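Local coordinates for protein GphF (Cystobacter violaceus, PDB 6MFC) that probably decarboxylates an acyl thioester substrate in the initiation of polyketide biosynthesis, using a repurposed GNAT acetyltransferase fold, at residues Leu72-Tyr83 with Leu117-Phe128. Sequence-based numbering, arbitrary orientation.
Sequences LLHEGAIVGATY and LNVDPAVRNHDF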
loop_
_atom_site.group_PDB
_atom_site.type_symbol
_atom_site.label_atom_id
_atom_site.label_comp_id
_atom_site.label_asym_id
_atom_site.label_seq_id
_atom_site.Cartn_x
_atom_site.Cartn_y
_atom_site.Cartn_z
ATOM N N LEU A 72 -2.342 -5.613 -13.224
ATOM C CA LEU A 72 -3.003 -6.895 -13.415
ATOM C C LEU A 72 -4.127 -6.724 -14.426
ATOM O O LEU A 72 -4.979 -5.842 -14.271
ATOM C CB LEU A 72 -3.547 -7.440 -12.092
ATOM C CG LEU A 72 -4.402 -8.708 -12.162
ATOM C CD1 LEU A 72 -3.710 -9.800 -12.962
ATOM C CD2 LEU A 72 -4.720 -9.201 -10.765
ATOM N N LEU A 73 -4.123 -7.563 -15.457
ATOM C CA LEU A 73 -5.080 -7.469 -16.548
ATOM C C LEU A 73 -6.128 -8.566 -16.426
ATOM O O LEU A 73 -5.787 -9.746 -16.294
ATOM C CB LEU A 73 -4.374 -7.570 -17.901
ATOM C CG LEU A 73 -3.326 -6.501 -18.205
ATOM C CD1 LEU A 73 -2.792 -6.677 -19.611
ATOM C CD2 LEU A 73 -3.918 -5.120 -18.025
ATOM N N HIS A 74 -7.397 -8.172 -16.475
ATOM C CA HIS A 74 -8.511 -9.113 -16.505
ATOM C C HIS A 74 -9.503 -8.629 -17.550
ATOM O O HIS A 74 -9.985 -7.495 -17.467
ATOM C CB HIS A 74 -9.179 -9.236 -15.134
ATOM C CG HIS A 74 -10.279 -10.251 -15.088
ATOM N ND1 HIS A 74 -10.044 -11.607 -15.164
ATOM C CD2 HIS A 74 -11.620 -10.106 -14.977
ATOM C CE1 HIS A 74 -11.194 -12.255 -15.102
ATOM N NE2 HIS A 74 -12.165 -11.368 -14.988
ATOM N N GLU A 75 -9.798 -9.486 -18.529
ATOM C CA GLU A 75 -10.666 -9.133 -19.652
ATOM C C GLU A 75 -10.109 -7.934 -20.418
ATOM O O GLU A 75 -10.852 -7.073 -20.893
ATOM C CB GLU A 75 -12.100 -8.870 -19.185
ATOM C CG GLU A 75 -12.717 -10.005 -18.377
ATOM C CD GLU A 75 -13.118 -11.189 -19.236
ATOM O OE1 GLU A 75 -13.263 -11.013 -20.464
ATOM O OE2 GLU A 75 -13.290 -12.296 -18.682
ATOM N N GLY A 76 -8.782 -7.873 -20.527
ATOM C CA GLY A 76 -8.123 -6.796 -21.237
ATOM C C GLY A 76 -8.120 -5.457 -20.535
ATOM O O GLY A 76 -7.757 -4.453 -21.153
ATOM N N ALA A 77 -8.508 -5.406 -19.263
ATOM C CA ALA A 77 -8.573 -4.162 -18.512
ATOM C C ALA A 77 -7.678 -4.238 -17.284
ATOM O O ALA A 77 -7.484 -5.308 -16.699
ATOM C CB ALA A 77 -10.007 -3.844 -18.075
ATOM N N ILE A 78 -7.142 -3.083 -16.894
ATOM C CA ILE A 78 -6.298 -2.974 -15.707
ATOM C C ILE A 78 -7.223 -2.945 -14.493
ATOM O O ILE A 78 -7.750 -1.896 -14.123
ATOM C CB ILE A 78 -5.394 -1.740 -15.759
ATOM C CG1 ILE A 78 -4.512 -1.777 -17.007
ATOM C CG2 ILE A 78 -4.541 -1.651 -14.500
ATOM C CD1 ILE A 78 -3.514 -0.649 -17.081
ATOM N N VAL A 79 -7.430 -4.108 -13.872
ATOM C CA VAL A 79 -8.221 -4.190 -12.649
ATOM C C VAL A 79 -7.360 -4.146 -11.393
ATOM O O VAL A 79 -7.910 -4.047 -10.285
ATOM C CB VAL A 79 -9.102 -5.458 -12.630
ATOM C CG1 VAL A 79 -10.076 -5.439 -13.792
ATOM C CG2 VAL A 79 -8.236 -6.710 -12.666
ATOM N N GLY A 80 -6.038 -4.215 -11.527
ATOM C CA GLY A 80 -5.149 -4.164 -10.383
ATOM C C GLY A 80 -3.851 -3.440 -10.673
ATOM O O GLY A 80 -3.292 -3.574 -11.765
ATOM N N ALA A 81 -3.360 -2.669 -9.704
ATOM C CA ALA A 81 -2.135 -1.900 -9.865
ATOM C C ALA A 81 -1.388 -1.832 -8.541
ATOM O O ALA A 81 -1.993 -1.611 -7.488
ATOM C CB ALA A 81 -2.427 -0.482 -10.372
ATOM N N THR A 82 -0.071 -2.018 -8.602
ATOM C CA THR A 82 0.793 -1.928 -7.434
ATOM C C THR A 82 1.958 -0.999 -7.740
ATOM O O THR A 82 2.612 -1.139 -8.777
ATOM C CB THR A 82 1.314 -3.307 -7.017
ATOM O OG1 THR A 82 0.233 -4.091 -6.502
ATOM C CG2 THR A 82 2.382 -3.166 -5.949
ATOM N N TYR A 83 2.212 -0.054 -6.838
ATOM C CA TYR A 83 3.320 0.879 -6.959
ATOM C C TYR A 83 4.317 0.640 -5.834
ATOM O O TYR A 83 3.938 0.282 -4.715
ATOM C CB TYR A 83 2.830 2.327 -6.917
ATOM C CG TYR A 83 1.670 2.605 -7.841
ATOM C CD1 TYR A 83 1.883 3.017 -9.150
ATOM C CD2 TYR A 83 0.360 2.462 -7.405
ATOM C CE1 TYR A 83 0.824 3.277 -9.998
ATOM C CE2 TYR A 83 -0.706 2.719 -8.246
ATOM C CZ TYR A 83 -0.470 3.126 -9.542
ATOM O OH TYR A 83 -1.529 3.383 -10.384
ATOM N N LEU A 117 -1.616 -0.399 -3.538
ATOM C CA LEU A 117 -2.068 -1.660 -4.125
ATOM C C LEU A 117 -3.579 -1.540 -4.298
ATOM O O LEU A 117 -4.331 -1.637 -3.324
ATOM C CB LEU A 117 -1.689 -2.854 -3.256
ATOM C CG LEU A 117 -2.038 -4.257 -3.766
ATOM C CD1 LEU A 117 -0.970 -5.251 -3.342
ATOM C CD2 LEU A 117 -3.400 -4.712 -3.260
ATOM N N ASN A 118 -4.015 -1.309 -5.532
ATOM C CA ASN A 118 -5.422 -1.112 -5.849
ATOM C C ASN A 118 -5.944 -2.306 -6.632
ATOM O O ASN A 118 -5.278 -2.794 -7.552
ATOM C CB ASN A 118 -5.632 0.172 -6.654
ATOM C CG ASN A 118 -5.169 1.407 -5.911
ATOM O OD1 ASN A 118 -5.254 1.476 -4.685
ATOM N ND2 ASN A 118 -4.677 2.394 -6.652
ATOM N N VAL A 119 -7.128 -2.781 -6.254
ATOM C CA VAL A 119 -7.855 -3.799 -6.997
ATOM C C VAL A 119 -9.272 -3.285 -7.205
ATOM O O VAL A 119 -9.893 -2.777 -6.264
ATOM C CB VAL A 119 -7.866 -5.155 -6.269
ATOM C CG1 VAL A 119 -8.581 -6.200 -7.113
ATOM C CG2 VAL A 119 -6.446 -5.599 -5.951
ATOM N N ASP A 120 -9.771 -3.405 -8.433
ATOM C CA ASP A 120 -11.079 -2.858 -8.768
ATOM C C ASP A 120 -12.144 -3.464 -7.858
ATOM O O ASP A 120 -12.158 -4.686 -7.657
ATOM C CB ASP A 120 -11.408 -3.135 -10.235
ATOM C CG ASP A 120 -12.603 -2.338 -10.732
ATOM O OD1 ASP A 120 -13.711 -2.494 -10.176
ATOM O OD2 ASP A 120 -12.434 -1.546 -11.684
ATOM N N PRO A 121 -13.031 -2.652 -7.276
ATOM C CA PRO A 121 -14.061 -3.207 -6.381
ATOM C C PRO A 121 -14.986 -4.209 -7.049
ATOM O O PRO A 121 -15.638 -4.989 -6.344
ATOM C CB PRO A 121 -14.830 -1.962 -5.917
ATOM C CG PRO A 121 -13.860 -0.838 -6.079
ATOM C CD PRO A 121 -13.045 -1.180 -7.292
ATOM N N ALA A 122 -15.068 -4.217 -8.379
ATOM C CA ALA A 122 -15.924 -5.166 -9.079
ATOM C C ALA A 122 -15.294 -6.546 -9.224
ATOM O O ALA A 122 -15.986 -7.480 -9.642
ATOM C CB ALA A 122 -16.288 -4.624 -10.463
ATOM N N VAL A 123 -14.013 -6.700 -8.891
ATOM C CA VAL A 123 -13.326 -7.977 -9.049
ATOM C C VAL A 123 -12.772 -8.432 -7.705
ATOM O O VAL A 123 -11.666 -8.976 -7.627
ATOM C CB VAL A 123 -12.203 -7.879 -10.099
ATOM C CG1 VAL A 123 -11.968 -9.230 -10.758
ATOM C CG2 VAL A 123 -12.531 -6.822 -11.143
ATOM N N ARG A 124 -13.537 -8.214 -6.632
ATOM C CA ARG A 124 -13.070 -8.605 -5.306
ATOM C C ARG A 124 -13.199 -10.104 -5.074
ATOM O O ARG A 124 -12.387 -10.686 -4.345
ATOM C CB ARG A 124 -13.834 -7.837 -4.224
ATOM C CG ARG A 124 -13.577 -6.339 -4.228
ATOM C CD ARG A 124 -12.087 -6.038 -4.304
ATOM N NE ARG A 124 -11.819 -4.604 -4.335
ATOM C CZ ARG A 124 -11.325 -3.910 -3.315
ATOM N NH1 ARG A 124 -11.031 -4.521 -2.174
ATOM N NH2 ARG A 124 -11.117 -2.606 -3.438
ATOM N N ASN A 125 -14.198 -10.746 -5.682
ATOM C CA ASN A 125 -14.388 -12.177 -5.482
ATOM C C ASN A 125 -13.276 -13.005 -6.113
ATOM O O ASN A 125 -13.124 -14.180 -5.762
ATOM C CB ASN A 125 -15.744 -12.618 -6.040
ATOM C CG ASN A 125 -15.872 -12.364 -7.529
ATOM O OD1 ASN A 125 -15.515 -11.294 -8.022
ATOM N ND2 ASN A 125 -16.385 -13.351 -8.255
ATOM N N HIS A 126 -12.500 -12.425 -7.030
ATOM C CA HIS A 126 -11.396 -13.140 -7.653
ATOM C C HIS A 126 -10.171 -13.244 -6.756
ATOM O O HIS A 126 -9.217 -13.938 -7.125
ATOM C CB HIS A 126 -11.002 -12.461 -8.968
ATOM C CG HIS A 126 -11.905 -12.792 -10.113
ATOM N ND1 HIS A 126 -13.194 -12.312 -10.209
ATOM C CD2 HIS A 126 -11.706 -13.557 -11.212
ATOM C CE1 HIS A 126 -13.749 -12.767 -11.319
ATOM N NE2 HIS A 126 -12.867 -13.526 -11.945
ATOM N N ASP A 127 -10.176 -12.579 -5.598
ATOM C CA ASP A 127 -9.039 -12.577 -4.677
ATOM C C ASP A 127 -7.763 -12.100 -5.369
ATOM O O ASP A 127 -6.666 -12.592 -5.099
ATOM C CB ASP A 127 -8.834 -13.955 -4.043
ATOM C CG ASP A 127 -9.989 -14.362 -3.146
ATOM O OD1 ASP A 127 -10.987 -13.614 -3.087
ATOM O OD2 ASP A 127 -9.898 -15.426 -2.498
ATOM N N PHE A 128 -7.912 -11.129 -6.275
ATOM C CA PHE A 128 -6.760 -10.571 -6.973
ATOM C C PHE A 128 -5.851 -9.773 -6.048
ATOM O O PHE A 128 -4.666 -9.604 -6.358
ATOM C CB PHE A 128 -7.223 -9.686 -8.131
ATOM C CG PHE A 128 -7.601 -10.448 -9.367
ATOM C CD1 PHE A 128 -7.124 -11.731 -9.584
ATOM C CD2 PHE A 128 -8.426 -9.875 -10.323
ATOM C CE1 PHE A 128 -7.469 -12.432 -10.727
ATOM C CE2 PHE A 128 -8.772 -10.571 -11.466
ATOM C CZ PHE A 128 -8.294 -11.849 -11.667
HETATM O O HOH W 1 -4.175 3.341 -9.469
#
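Antiparallel strands 77-87 and 111-119 of the central GNAT sheet pair here, and the loop that leaves the second strand folds back over the hairpin made by the first with strand 70-74. A81 and N118 form a hydrogen-bonded pair: A81 N donates to N118 O (2.9 Å) and N118 N to A81 O (2.8 Å). D120 N extends the pairing by donating to V79 O at 2.7 Å, beside the classic beta bulge where V79 and G80 both face L72. An Asx turn, A122 N to D120 OD1, then turns the chain away; the same oxygen meets R45 in a salt bridge. L72 CD2 makes a CH-pi contact with one face of F128, 3.8 Å from the centroid, and H126 CB covers the centre of the opposite face. V79 CG2 approaches this ring obliquely, while CG1 meets V123 CG2. The extended chi1 of H74 (-177°) carries its imidazole across to F128, whose edge meets its face in an offset edge-to-face pair, and to the H126 ring. One water accepts from Y83 OH and N118 ND2; W47 NE1 donates to N118 OD1. Such a strand-loop-helix passage, here into helix 128-140, binds the acyl-CoA pyrophosphate in GNAT enzymes, and probably has a related role here.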